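Local atomic coordinates of TBC1 domain family member 22A (Homo sapiens, PDB entry 2QFZ), a protein that probably acts as a GTPase-activating protein for Rab-family small GTPases through the TBC domain that makes up most of this fragment. Residues Arg80-Tyr85 / Ile187-Tyr192; Asp103-Ile108 / Ile133-Ala138; Glu222-Ile227 / Val284-Leu289; Glu229-His234 / Glu295-Lys300. All coordinates share one frame; numbering follows the deposited sequence. Where two conformers were deposited one is given.

Contact 1. Residues Arg80-Tyr85 / Ile187-Tyr192; sequences RKQKEY and IEADTY
Tyr-85 reaches across from helix 74-91 and ends against Glu-188, its OH donating to OE2 over 2.6 Å. The phenol leaves the helix with CG anti to the backbone N (chi1 176°), which carries the ring past Ala-189, where CD2 rests 3.7 Å from the CA of Ala-189. Glu-188 reaches out with an extended chain; it receives the hydroxyl on the anti lone pair of OE2, at the edge of the ring, with the carboxylate turned 69° from the ring plane. On the other flank Tyr-85 CE1 lies 3.5 Å from CG of Tyr-192, over one face of that ring, the two planes meeting obliquely at 37°. A leucine in place of Tyr-85 would probably leave Glu-188 OE2 without this donor and strip the ring from the face of Tyr-192. Gln-82 lays its CG on the Ala-189 methyl and gives NE2 to Asp-190 OD1 at 3.0 Å, a nearly straight bond from the syn side, somewhat out of the carboxylate plane. Arg-132 also pairs with Glu-188; Lys-61 holds Asp-190 OD2 and the Tyr-66 hydroxyl its OD1. The two segments cross near a right angle, with helix 124-140 packed on Tyr-85 and Tyr-192 and helix 150-162 on Asp-190 and Thr-191.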
loop_
_atom_site.group_PDB
_atom_site.type_symbol
_atom_site.label_atom_id
_atom_site.label_comp_id
_atom_site.label_asym_id
_atom_site.label_seq_id
_atom_site.Cartn_x
_atom_site.Cartn_y
_atom_site.Cartn_z
ATOM N N ARG A 80 5.653 -22.200 10.121
ATOM C CA ARG A 80 7.096 -22.180 9.770
ATOM C C ARG A 80 7.586 -20.786 9.352
ATOM O O ARG A 80 8.663 -20.375 9.766
ATOM C CB ARG A 80 7.418 -23.260 8.733
ATOM C CG ARG A 80 7.135 -24.635 9.345
ATOM C CD ARG A 80 7.775 -25.740 8.696
ATOM N NE ARG A 80 6.915 -26.566 7.857
ATOM C CZ ARG A 80 6.772 -27.901 7.960
ATOM N NH1 ARG A 80 6.018 -28.543 7.097
ATOM N NH2 ARG A 80 7.335 -28.586 8.924
ATOM N N LYS A 81 6.781 -20.039 8.591
ATOM C CA LYS A 81 7.182 -18.652 8.209
ATOM C C LYS A 81 7.214 -17.731 9.416
ATOM O O LYS A 81 8.086 -16.895 9.535
ATOM C CB LYS A 81 6.290 -18.110 7.106
ATOM C CG LYS A 81 6.488 -18.786 5.774
ATOM C CD LYS A 81 5.721 -18.103 4.682
ATOM C CE LYS A 81 5.881 -18.787 3.329
ATOM N NZ LYS A 81 5.121 -18.095 2.225
ATOM N N GLN A 82 6.272 -17.889 10.342
ATOM C CA GLN A 82 6.307 -17.102 11.558
ATOM C C GLN A 82 7.581 -17.410 12.382
ATOM O O GLN A 82 8.264 -16.496 12.816
ATOM C CB GLN A 82 5.048 -17.329 12.396
ATOM C CG GLN A 82 3.803 -16.574 11.872
ATOM C CD GLN A 82 2.519 -17.164 12.374
ATOM O OE1 GLN A 82 2.512 -18.218 13.032
ATOM N NE2 GLN A 82 1.412 -16.500 12.059
ATOM N N LYS A 83 7.905 -18.696 12.574
ATOM C CA LYS A 83 9.133 -19.056 13.282
ATOM C C LYS A 83 10.368 -18.488 12.609
ATOM O O LYS A 83 11.297 -18.098 13.272
ATOM C CB LYS A 83 9.273 -20.581 13.380
ATOM C CG LYS A 83 8.279 -21.187 14.345
ATOM C CD LYS A 83 8.519 -22.660 14.563
ATOM C CE LYS A 83 7.467 -23.219 15.481
ATOM N NZ LYS A 83 7.382 -22.438 16.763
ATOM N N GLU A 84 10.390 -18.441 11.279
ATOM C CA GLU A 84 11.570 -17.899 10.572
ATOM C C GLU A 84 11.785 -16.417 10.926
ATOM O O GLU A 84 12.919 -15.968 11.109
ATOM C CB GLU A 84 11.421 -18.108 9.060
ATOM C CG GLU A 84 12.525 -17.522 8.224
ATOM N N TYR A 85 10.680 -15.663 11.050
ATOM C CA TYR A 85 10.746 -14.270 11.393
ATOM C C TYR A 85 11.202 -14.110 12.837
ATOM O O TYR A 85 12.011 -13.260 13.140
ATOM C CB TYR A 85 9.378 -13.588 11.194
ATOM C CG TYR A 85 9.383 -12.127 11.638
ATOM C CD1 TYR A 85 10.020 -11.160 10.884
ATOM C CD2 TYR A 85 8.773 -11.727 12.822
ATOM C CE1 TYR A 85 10.062 -9.828 11.300
ATOM C CE2 TYR A 85 8.781 -10.380 13.227
ATOM C CZ TYR A 85 9.438 -9.438 12.456
ATOM O OH TYR A 85 9.471 -8.084 12.839
ATOM N N ILE A 187 0.811 -11.628 14.249
ATOM C CA ILE A 187 0.439 -10.511 13.400
ATOM C C ILE A 187 1.645 -9.774 12.846
ATOM O O ILE A 187 1.654 -9.442 11.680
ATOM C CB ILE A 187 -0.479 -9.507 14.135
ATOM C CG1 ILE A 187 -1.849 -10.137 14.397
ATOM C CG2 ILE A 187 -0.647 -8.219 13.304
ATOM C CD1 ILE A 187 -2.722 -9.343 15.381
ATOM N N GLU A 188 2.652 -9.529 13.688
ATOM C CA GLU A 188 3.872 -8.855 13.299
ATOM C C GLU A 188 4.620 -9.627 12.218
ATOM O O GLU A 188 5.083 -9.003 11.214
ATOM C CB GLU A 188 4.779 -8.543 14.521
ATOM C CG GLU A 188 6.159 -8.009 14.145
ATOM C CD GLU A 188 7.100 -7.740 15.318
ATOM O OE1 GLU A 188 6.638 -7.656 16.436
ATOM O OE2 GLU A 188 8.320 -7.565 15.097
ATOM N N ALA A 189 4.727 -10.961 12.384
ATOM C CA ALA A 189 5.363 -11.824 11.367
ATOM C C ALA A 189 4.603 -11.765 10.039
ATOM O O ALA A 189 5.200 -11.623 8.992
ATOM C CB ALA A 189 5.437 -13.316 11.836
ATOM N N ASP A 190 3.289 -11.921 10.110
ATOM C CA ASP A 190 2.405 -11.852 8.926
ATOM C C ASP A 190 2.592 -10.508 8.193
ATOM O O ASP A 190 2.758 -10.448 6.969
ATOM C CB ASP A 190 0.930 -12.039 9.365
ATOM C CG ASP A 190 0.631 -13.463 9.937
ATOM O OD1 ASP A 190 1.566 -14.360 9.994
ATOM O OD2 ASP A 190 -0.564 -13.701 10.289
ATOM N N THR A 191 2.629 -9.442 8.970
ATOM C CA THR A 191 2.810 -8.082 8.441
ATOM C C THR A 191 4.162 -7.941 7.735
ATOM O O THR A 191 4.237 -7.408 6.586
ATOM C CB THR A 191 2.635 -7.055 9.535
ATOM O OG1 THR A 191 1.323 -7.178 10.061
ATOM C CG2 THR A 191 2.832 -5.603 9.017
ATOM N N TYR A 192 5.217 -8.463 8.359
ATOM C CA TYR A 192 6.573 -8.446 7.726
ATOM C C TYR A 192 6.578 -9.195 6.392
ATOM O O TYR A 192 7.110 -8.684 5.406
ATOM C CB TYR A 192 7.666 -8.996 8.675
ATOM C CG TYR A 192 9.056 -9.111 8.062
ATOM C CD1 TYR A 192 9.979 -8.053 8.133
ATOM C CD2 TYR A 192 9.444 -10.262 7.393
ATOM C CE1 TYR A 192 11.213 -8.157 7.565
ATOM C CE2 TYR A 192 10.694 -10.351 6.809
ATOM C CZ TYR A 192 11.566 -9.303 6.899
ATOM O OH TYR A 192 12.811 -9.426 6.327
#

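Contact 2. Residues Asp103-Ile108 / Ile133-Ala138; sequences DTYRQI and ILFIWA
Phe-135 and Ile-108 interlock where two helices of the all-helical TBC fold, 102-111 and 124-140, run past each other in a roughly antiparallel pair. The axes of the two short segments come within 10.1 Å and make an angle of 144°. The main bump from the first helix is the tip of Ile-108: its CD1 settles into the shallow dip on the turn between Leu-134 and Phe-135, 3.6 Å from the backbone N of Phe-135 and close to the CB atoms of both residues. In return the second helix puts out the Phe-135 ring. Its CG stands anti to the backbone N (chi1 -176°), which swings the ring back toward helix 102-111, into the hollow bordered by Thr-104, Tyr-105 and Ile-108. Ile-108 CD1 meets this ring at its edge, while the CB of Tyr-105 lies 4.0 Å from CE1 of Phe-135 and the methyl of Thr-104 approaches CD1 obliquely. The Tyr-105 hydroxyl is hydrogen-bonded to Glu-131, two residues before Ile-133 on the same helix. Tyr-146 of the YVQG sequence, which as in relatives probably carries the glutamine finger, also packs on Ile-108. Further along, Thr-104 CG2 touches the CB of Ala-138 at 3.9 Å.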
loop_
_atom_site.group_PDB
_atom_site.type_symbol
_atom_site.label_atom_id
_atom_site.label_comp_id
_atom_site.label_asym_id
_atom_site.label_seq_id
_atom_site.Cartn_x
_atom_site.Cartn_y
_atom_site.Cartn_z
ATOM N N ASP A 103 22.618 4.150 12.768
ATOM C CA ASP A 103 22.076 5.219 11.945
ATOM C C ASP A 103 20.752 4.824 11.253
ATOM O O ASP A 103 19.883 5.669 11.043
ATOM C CB ASP A 103 23.108 5.639 10.894
ATOM C CG ASP A 103 22.651 6.827 10.084
ATOM O OD1 ASP A 103 22.283 7.855 10.702
ATOM O OD2 ASP A 103 22.636 6.730 8.836
ATOM N N THR A 104 20.612 3.550 10.901
ATOM C CA THR A 104 19.338 3.024 10.422
ATOM C C THR A 104 18.265 3.127 11.509
ATOM O O THR A 104 17.129 3.572 11.234
ATOM C CB THR A 104 19.472 1.559 9.941
ATOM O OG1 THR A 104 20.423 1.493 8.872
ATOM C CG2 THR A 104 18.159 1.025 9.446
ATOM N N TYR A 105 18.603 2.747 12.744
ATOM C CA TYR A 105 17.603 2.784 13.811
ATOM C C TYR A 105 17.183 4.223 14.187
ATOM O O TYR A 105 16.013 4.466 14.513
ATOM C CB TYR A 105 18.030 2.003 15.075
ATOM C CG TYR A 105 16.980 2.141 16.158
ATOM C CD1 TYR A 105 15.707 1.593 15.988
ATOM C CD2 TYR A 105 17.226 2.877 17.307
ATOM C CE1 TYR A 105 14.707 1.741 16.970
ATOM C CE2 TYR A 105 16.229 3.029 18.303
ATOM C CZ TYR A 105 14.976 2.465 18.127
ATOM O OH TYR A 105 13.992 2.626 19.108
ATOM N N ARG A 106 18.139 5.156 14.152
ATOM C CA ARG A 106 17.839 6.553 14.498
ATOM C C ARG A 106 16.897 7.161 13.482
ATOM O O ARG A 106 15.935 7.843 13.872
ATOM C CB ARG A 106 19.102 7.425 14.620
ATOM C CG ARG A 106 18.803 8.811 15.254
ATOM C CD ARG A 106 20.017 9.771 15.258
ATOM N NE ARG A 106 19.716 10.997 16.020
ATOM C CZ ARG A 106 19.302 12.154 15.495
ATOM N NH1 ARG A 106 19.136 12.293 14.183
ATOM N NH2 ARG A 106 19.049 13.186 16.292
ATOM N N GLN A 107 17.152 6.927 12.187
ATOM C CA GLN A 107 16.202 7.360 11.153
ATOM C C GLN A 107 14.780 6.811 11.409
ATOM O O GLN A 107 13.779 7.559 11.322
ATOM C CB GLN A 107 16.705 6.966 9.758
ATOM C CG GLN A 107 17.866 7.831 9.227
ATOM C CD GLN A 107 18.198 7.518 7.776
ATOM O OE1 GLN A 107 17.589 8.076 6.849
ATOM N NE2 GLN A 107 19.150 6.601 7.568
ATOM N N ILE A 108 14.679 5.523 11.757
ATOM C CA ILE A 108 13.365 4.884 11.984
ATOM C C ILE A 108 12.689 5.445 13.244
ATOM O O ILE A 108 11.474 5.650 13.250
ATOM C CB ILE A 108 13.462 3.322 12.052
ATOM C CG1 ILE A 108 13.918 2.755 10.711
ATOM C CG2 ILE A 108 12.130 2.697 12.533
ATOM C CD1 ILE A 108 14.560 1.332 10.783
ATOM N N ILE A 133 9.855 -4.309 12.653
ATOM C CA ILE A 133 9.612 -4.787 11.251
ATOM C C ILE A 133 10.497 -4.027 10.252
ATOM O O ILE A 133 11.152 -4.625 9.383
ATOM C CB ILE A 133 8.120 -4.614 10.819
ATOM C CG1 ILE A 133 7.217 -5.631 11.519
ATOM C CG2 ILE A 133 7.948 -4.766 9.270
ATOM C CD1 ILE A 133 5.699 -5.314 11.378
ATOM N N LEU A 134 10.514 -2.696 10.392
ATOM C CA LEU A 134 11.234 -1.818 9.467
ATOM C C LEU A 134 12.764 -1.971 9.621
ATOM O O LEU A 134 13.493 -2.100 8.638
ATOM C CB LEU A 134 10.755 -0.343 9.646
ATOM C CG LEU A 134 9.356 -0.059 9.087
ATOM C CD1 LEU A 134 8.807 1.256 9.580
ATOM C CD2 LEU A 134 9.410 -0.120 7.565
ATOM N N PHE A 135 13.239 -2.068 10.850
ATOM C CA PHE A 135 14.671 -2.345 11.107
ATOM C C PHE A 135 15.138 -3.712 10.532
ATOM O O PHE A 135 16.211 -3.807 9.883
ATOM C CB PHE A 135 14.961 -2.238 12.622
ATOM C CG PHE A 135 16.413 -2.409 12.986
ATOM C CD1 PHE A 135 17.267 -1.329 12.993
ATOM C CD2 PHE A 135 16.916 -3.647 13.331
ATOM C CE1 PHE A 135 18.625 -1.486 13.309
ATOM C CE2 PHE A 135 18.279 -3.808 13.648
ATOM C CZ PHE A 135 19.120 -2.720 13.639
ATOM N N ILE A 136 14.347 -4.763 10.737
ATOM C CA ILE A 136 14.696 -6.094 10.180
ATOM C C ILE A 136 14.670 -6.098 8.640
ATOM O O ILE A 136 15.596 -6.607 7.985
ATOM C CB ILE A 136 13.791 -7.213 10.773
ATOM C CG1 ILE A 136 14.211 -7.514 12.225
ATOM C CG2 ILE A 136 13.846 -8.511 9.958
ATOM C CD1 ILE A 136 13.229 -8.443 12.957
ATOM N N TRP A 137 13.624 -5.520 8.048
ATOM C CA TRP A 137 13.569 -5.386 6.581
ATOM C C TRP A 137 14.840 -4.690 6.008
ATOM O O TRP A 137 15.428 -5.146 5.022
ATOM C CB TRP A 137 12.291 -4.653 6.133
ATOM C CG TRP A 137 12.144 -4.777 4.690
ATOM C CD1 TRP A 137 11.477 -5.751 4.023
ATOM C CD2 TRP A 137 12.716 -3.925 3.704
ATOM N NE1 TRP A 137 11.589 -5.550 2.656
ATOM C CE2 TRP A 137 12.346 -4.436 2.440
ATOM C CE3 TRP A 137 13.483 -2.740 3.760
ATOM C CZ2 TRP A 137 12.733 -3.833 1.246
ATOM C CZ3 TRP A 137 13.893 -2.164 2.552
ATOM C CH2 TRP A 137 13.505 -2.706 1.330
ATOM N N ALA A 138 15.251 -3.605 6.664
ATOM C CA ALA A 138 16.373 -2.755 6.234
ATOM C C ALA A 138 17.710 -3.494 6.300
ATOM O O ALA A 138 18.468 -3.456 5.356
ATOM C CB ALA A 138 16.428 -1.507 7.074
#

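Contact 3. Residues Glu222-Ile227 / Val284-Leu289; sequences ELVSRI and VCAAFL
The shortest sound polar bond, Ser-225 OG to Glu-222 O at 2.7 Å, stays within helix 211-227, on the side turned from the face where Leu-223, Val-224 and Ile-227 meet Ala-286. The serine hydroxyl curls back over its own helix and comes in above the plane of the carbonyl, not along a lone pair. Across the contact everything is aliphatic. The Ala-286 methyl is the focus: Leu-223 CD2 reaches it most closely, at 3.7 Å, Val-224 CG2 lies 4.1 Å from the same CB, and the CD1 of Ile-227 stands 4.3 Å from it. Val-224 holds CG2 anti to its carbonyl carbon, and from there this one methyl touches both Ala-286 and, at 4.1 Å, CD2 of Leu-289, whose side chain crosses it at about a right angle. Helix 242-251 adds Tyr-242 against Val-224 and Phe-245 and Trp-249 against Leu-289; Leu-332 of helix 319-335 meets Ile-227. The axes of the two segments cross at -50°, 10.1 Å apart at their closest. With a single methyl facing three branched side chains, the contact carries no directional bond between its segments, and its hold on the two helices rests on hydrophobic burial and fit of shape.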
loop_
_atom_site.group_PDB
_atom_site.type_symbol
_atom_site.label_atom_id
_atom_site.label_comp_id
_atom_site.label_asym_id
_atom_site.label_seq_id
_atom_site.Cartn_x
_atom_site.Cartn_y
_atom_site.Cartn_z
ATOM N N GLU A 222 4.351 10.885 -19.381
ATOM C CA GLU A 222 4.040 10.444 -20.756
ATOM C C GLU A 222 2.585 9.986 -20.897
ATOM O O GLU A 222 1.959 10.174 -21.952
ATOM C CB GLU A 222 4.961 9.309 -21.211
ATOM C CG GLU A 222 6.453 9.642 -21.185
ATOM C CD GLU A 222 6.834 10.741 -22.166
ATOM O OE1 GLU A 222 7.092 10.400 -23.352
ATOM O OE2 GLU A 222 6.885 11.937 -21.746
ATOM N N LEU A 223 2.051 9.369 -19.845
ATOM C CA LEU A 223 0.679 8.894 -19.850
ATOM C C LEU A 223 -0.295 10.082 -19.841
ATOM O O LEU A 223 -1.161 10.180 -20.706
ATOM C CB LEU A 223 0.450 7.967 -18.671
ATOM C CG LEU A 223 -0.923 7.419 -18.385
ATOM C CD1 LEU A 223 -1.528 6.757 -19.621
ATOM C CD2 LEU A 223 -0.740 6.449 -17.222
ATOM N N VAL A 224 -0.116 11.008 -18.917
ATOM C CA VAL A 224 -1.013 12.162 -18.837
ATOM C C VAL A 224 -0.929 13.111 -20.068
ATOM O O VAL A 224 -1.938 13.733 -20.462
ATOM C CB VAL A 224 -0.839 12.924 -17.503
ATOM C CG1 VAL A 224 -1.622 14.213 -17.523
ATOM C CG2 VAL A 224 -1.343 12.062 -16.353
ATOM N N SER A 225 0.237 13.204 -20.692
ATOM C CA SER A 225 0.352 13.967 -21.939
ATOM C C SER A 225 -0.577 13.409 -22.996
ATOM O O SER A 225 -1.101 14.167 -23.802
ATOM C CB SER A 225 1.778 13.977 -22.472
ATOM O OG SER A 225 2.196 12.706 -22.879
ATOM N N ARG A 226 -0.774 12.081 -22.971
ATOM C CA ARG A 226 -1.639 11.366 -23.928
ATOM C C ARG A 226 -3.125 11.356 -23.532
ATOM O O ARG A 226 -3.984 11.417 -24.404
ATOM C CB ARG A 226 -1.164 9.912 -24.144
ATOM C CG ARG A 226 0.227 9.763 -24.756
ATOM C CD ARG A 226 0.597 8.284 -24.935
ATOM N N ILE A 227 -3.459 11.269 -22.247
ATOM C CA ILE A 227 -4.875 11.141 -21.900
ATOM C C ILE A 227 -5.566 12.451 -21.601
ATOM O O ILE A 227 -6.803 12.526 -21.670
ATOM C CB ILE A 227 -5.142 10.125 -20.728
ATOM C CG1 ILE A 227 -4.511 10.598 -19.410
ATOM C CG2 ILE A 227 -4.681 8.751 -21.134
ATOM C CD1 ILE A 227 -5.321 10.277 -18.173
ATOM N N VAL A 284 -3.692 4.433 -11.779
ATOM C CA VAL A 284 -4.437 5.007 -10.668
ATOM C C VAL A 284 -3.954 6.445 -10.413
ATOM O O VAL A 284 -4.774 7.362 -10.140
ATOM C CB VAL A 284 -4.360 4.109 -9.376
ATOM C CG1 VAL A 284 -5.019 4.809 -8.163
ATOM C CG2 VAL A 284 -5.017 2.757 -9.640
ATOM N N CYS A 285 -2.635 6.653 -10.499
ATOM C CA CYS A 285 -2.079 7.991 -10.345
ATOM C C CYS A 285 -2.596 8.966 -11.449
ATOM O O CYS A 285 -2.898 10.122 -11.171
ATOM C CB CYS A 285 -0.545 7.949 -10.305
ATOM S SG CYS A 285 0.139 7.405 -8.674
ATOM N N ALA A 286 -2.673 8.474 -12.669
ATOM C CA ALA A 286 -3.165 9.252 -13.815
ATOM C C ALA A 286 -4.628 9.638 -13.642
ATOM O O ALA A 286 -4.991 10.809 -13.828
ATOM C CB ALA A 286 -2.933 8.481 -15.113
ATOM N N ALA A 287 -5.448 8.667 -13.223
ATOM C CA ALA A 287 -6.857 8.913 -12.868
ATOM C C ALA A 287 -7.037 9.845 -11.653
ATOM O O ALA A 287 -7.963 10.680 -11.599
ATOM C CB ALA A 287 -7.597 7.595 -12.680
ATOM N N PHE A 288 -6.148 9.738 -10.686
ATOM C CA PHE A 288 -6.214 10.593 -9.505
ATOM C C PHE A 288 -5.980 12.058 -9.891
ATOM O O PHE A 288 -6.714 12.959 -9.457
ATOM C CB PHE A 288 -5.184 10.117 -8.476
ATOM C CG PHE A 288 -5.330 10.698 -7.138
ATOM C CD1 PHE A 288 -6.510 10.554 -6.413
ATOM C CD2 PHE A 288 -4.272 11.373 -6.556
ATOM C CE1 PHE A 288 -6.631 11.078 -5.112
ATOM C CE2 PHE A 288 -4.384 11.898 -5.252
ATOM C CZ PHE A 288 -5.550 11.757 -4.540
ATOM N N LEU A 289 -4.984 12.288 -10.734
ATOM C CA LEU A 289 -4.713 13.627 -11.218
ATOM C C LEU A 289 -5.905 14.246 -12.009
ATOM O O LEU A 289 -6.333 15.377 -11.726
ATOM C CB LEU A 289 -3.413 13.624 -12.044
ATOM C CG LEU A 289 -2.812 14.968 -12.439
ATOM C CD1 LEU A 289 -2.481 15.854 -11.260
ATOM C CD2 LEU A 289 -1.576 14.691 -13.278
#

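Contact 4. Residues Glu229-His234 / Glu295-Lys300; sequences EQVHRH and EILEEK
His-234 makes the polar contact with the 295-300 segment. Its NE2 donates to Glu-299 O at 2.7 Å, but the N-H is bent to 129° and the bond is weak. Ile-296 O sits close to NE2 as well, with an angle too poor for a hydrogen bond, so the end of the ring is lodged among carbonyls where helix 293-298 gives way to loop. The ring also takes part in a CH-pi contact: Leu-297 CA lies over the centre of one face, 3.8 Å from the centroid. Apolar packing completes the joint. Leu-297 CD2 touches His-234 CB at 3.7 Å and Gln-230 CG at 3.9 Å, while Val-231 CG1 meets Ile-296 CD1 at 4.2 Å. Gln-230, its CG anti to the backbone N, sends its extended chain across the Leu-297 methyls at about a right angle, and its OE1 is taken by Arg-293. With an alanine at His-234, the Glu-299 carbonyl would probably lose this donor and a gap would open over Leu-297 CA. The contact joins helix 229-237 to the end of helix 293-298; helix 302-309 packs Leu-305 on His-234 and Leu-309 on Ile-296, and helix 211-227 borders it through His-232.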
loop_
_atom_site.group_PDB
_atom_site.type_symbol
_atom_site.label_atom_id
_atom_site.label_comp_id
_atom_site.label_asym_id
_atom_site.label_seq_id
_atom_site.Cartn_x
_atom_site.Cartn_y
_atom_site.Cartn_z
ATOM N N GLU A 229 -4.157 16.204 -22.288
ATOM C CA GLU A 229 -3.105 17.064 -22.733
ATOM C C GLU A 229 -3.358 18.454 -22.193
ATOM O O GLU A 229 -2.426 19.201 -21.987
ATOM C CB GLU A 229 -3.030 17.051 -24.271
ATOM N N GLN A 230 -4.616 18.789 -21.919
ATOM C CA GLN A 230 -4.942 20.091 -21.341
ATOM C C GLN A 230 -4.396 20.226 -19.899
ATOM O O GLN A 230 -3.721 21.208 -19.576
ATOM C CB GLN A 230 -6.445 20.339 -21.396
ATOM C CG GLN A 230 -6.825 21.775 -21.196
ATOM C CD GLN A 230 -8.328 22.011 -21.207
ATOM O OE1 GLN A 230 -9.131 21.098 -21.453
ATOM N NE2 GLN A 230 -8.717 23.257 -20.931
ATOM N N VAL A 231 -4.630 19.232 -19.055
ATOM C CA VAL A 231 -3.993 19.199 -17.718
ATOM C C VAL A 231 -2.437 19.229 -17.841
ATOM O O VAL A 231 -1.780 20.017 -17.199
ATOM C CB VAL A 231 -4.489 17.986 -16.885
ATOM C CG1 VAL A 231 -3.629 17.791 -15.641
ATOM C CG2 VAL A 231 -5.984 18.161 -16.518
ATOM N N HIS A 232 -1.871 18.390 -18.709
ATOM C CA HIS A 232 -0.416 18.376 -18.981
ATOM C C HIS A 232 0.254 19.740 -19.288
ATOM O O HIS A 232 1.318 20.047 -18.734
ATOM C CB HIS A 232 -0.117 17.396 -20.117
ATOM C CG HIS A 232 1.335 17.285 -20.437
ATOM N ND1 HIS A 232 2.252 16.781 -19.545
ATOM C CD2 HIS A 232 2.029 17.614 -21.549
ATOM C CE1 HIS A 232 3.454 16.802 -20.098
ATOM N NE2 HIS A 232 3.346 17.297 -21.318
ATOM N N ARG A 233 -0.394 20.544 -20.145
ATOM C CA ARG A 233 0.086 21.850 -20.557
ATOM C C ARG A 233 -0.140 22.935 -19.531
ATOM O O ARG A 233 0.688 23.834 -19.391
ATOM C CB ARG A 233 -0.553 22.275 -21.887
ATOM C CG ARG A 233 -0.278 21.324 -23.005
ATOM C CD ARG A 233 -0.666 21.881 -24.350
ATOM N NE ARG A 233 -0.249 20.958 -25.393
ATOM C CZ ARG A 233 -0.382 21.164 -26.705
ATOM N NH1 ARG A 233 -0.936 22.283 -27.168
ATOM N NH2 ARG A 233 0.050 20.227 -27.562
ATOM N N HIS A 234 -1.251 22.865 -18.812
ATOM C CA HIS A 234 -1.471 23.763 -17.714
ATOM C C HIS A 234 -0.363 23.588 -16.630
ATOM O O HIS A 234 0.154 24.581 -16.069
ATOM C CB HIS A 234 -2.888 23.526 -17.163
ATOM C CG HIS A 234 -3.281 24.428 -16.041
ATOM N ND1 HIS A 234 -3.840 25.677 -16.239
ATOM C CD2 HIS A 234 -3.221 24.250 -14.701
ATOM C CE1 HIS A 234 -4.098 26.228 -15.068
ATOM N NE2 HIS A 234 -3.723 25.387 -14.118
ATOM N N GLU A 295 -10.560 21.853 -10.909
ATOM C CA GLU A 295 -9.822 22.659 -9.952
ATOM C C GLU A 295 -8.345 22.973 -10.357
ATOM O O GLU A 295 -7.849 24.030 -10.014
ATOM C CB GLU A 295 -9.849 21.992 -8.581
ATOM C CG GLU A 295 -11.242 21.892 -7.949
ATOM C CD GLU A 295 -11.956 20.556 -8.168
ATOM O OE1 GLU A 295 -11.851 19.953 -9.263
ATOM O OE2 GLU A 295 -12.648 20.115 -7.213
ATOM N N ILE A 296 -7.666 22.053 -11.056
ATOM C CA ILE A 296 -6.313 22.269 -11.599
ATOM C C ILE A 296 -6.293 23.383 -12.650
ATOM O O ILE A 296 -5.526 24.315 -12.560
ATOM C CB ILE A 296 -5.719 20.959 -12.258
ATOM C CG1 ILE A 296 -5.329 19.929 -11.207
ATOM C CG2 ILE A 296 -4.478 21.261 -13.146
ATOM C CD1 ILE A 296 -5.029 18.519 -11.797
ATOM N N LEU A 297 -7.131 23.244 -13.656
ATOM C CA LEU A 297 -7.241 24.193 -14.748
ATOM C C LEU A 297 -7.758 25.613 -14.367
ATOM O O LEU A 297 -7.491 26.576 -15.090
ATOM C CB LEU A 297 -8.126 23.589 -15.824
ATOM C CG LEU A 297 -7.529 22.351 -16.534
ATOM C CD1 LEU A 297 -8.636 21.543 -17.284
ATOM C CD2 LEU A 297 -6.446 22.762 -17.480
ATOM N N GLU A 298 -8.456 25.725 -13.232
ATOM C CA GLU A 298 -8.906 26.998 -12.691
ATOM C C GLU A 298 -7.828 27.664 -11.842
ATOM O O GLU A 298 -7.879 28.884 -11.609
ATOM C CB GLU A 298 -10.128 26.785 -11.796
ATOM N N GLU A 299 -6.866 26.866 -11.361
ATOM C CA GLU A 299 -5.779 27.376 -10.544
ATOM C C GLU A 299 -4.647 27.923 -11.413
ATOM O O GLU A 299 -4.067 27.195 -12.209
ATOM C CB GLU A 299 -5.257 26.268 -9.615
ATOM C CG GLU A 299 -4.242 26.732 -8.640
ATOM C CD GLU A 299 -4.747 27.858 -7.791
ATOM O OE1 GLU A 299 -5.507 27.577 -6.831
ATOM O OE2 GLU A 299 -4.389 29.026 -8.075
ATOM N N LYS A 300 -4.332 29.203 -11.234
ATOM C CA LYS A 300 -3.310 29.894 -12.027
ATOM C C LYS A 300 -2.144 30.463 -11.231
ATOM O O LYS A 300 -1.224 30.999 -11.820
ATOM C CB LYS A 300 -3.970 31.023 -12.832
ATOM C CG LYS A 300 -4.956 30.488 -13.815
ATOM C CD LYS A 300 -5.867 31.546 -14.381
ATOM C CE LYS A 300 -6.631 30.963 -15.577
ATOM N NZ LYS A 300 -6.945 29.513 -15.365
#

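Overall arrangement
The four contacts fall into two pairs at the two ends of an all-helical domain. Contacts 1 and 2, centres about 17 Å apart, touch through Tyr-85, Glu-188 and Tyr-192 packing on helix 124-140; along the chain both segments of contact 2 come between those of contact 1. Contacts 3 and 4, about 13 Å apart, follow later with alternating segments: helices 211-227 and 229-237 are successive, as are 276-291 and 293-298, so one run of chain is pinned twice to another. Contact 1 lies across the chain's centre from contacts 3 and 4, with centres about 37 and 47 Å away, consistent with the two-lobed build of TBC domains, each lobe held by its own helix packing.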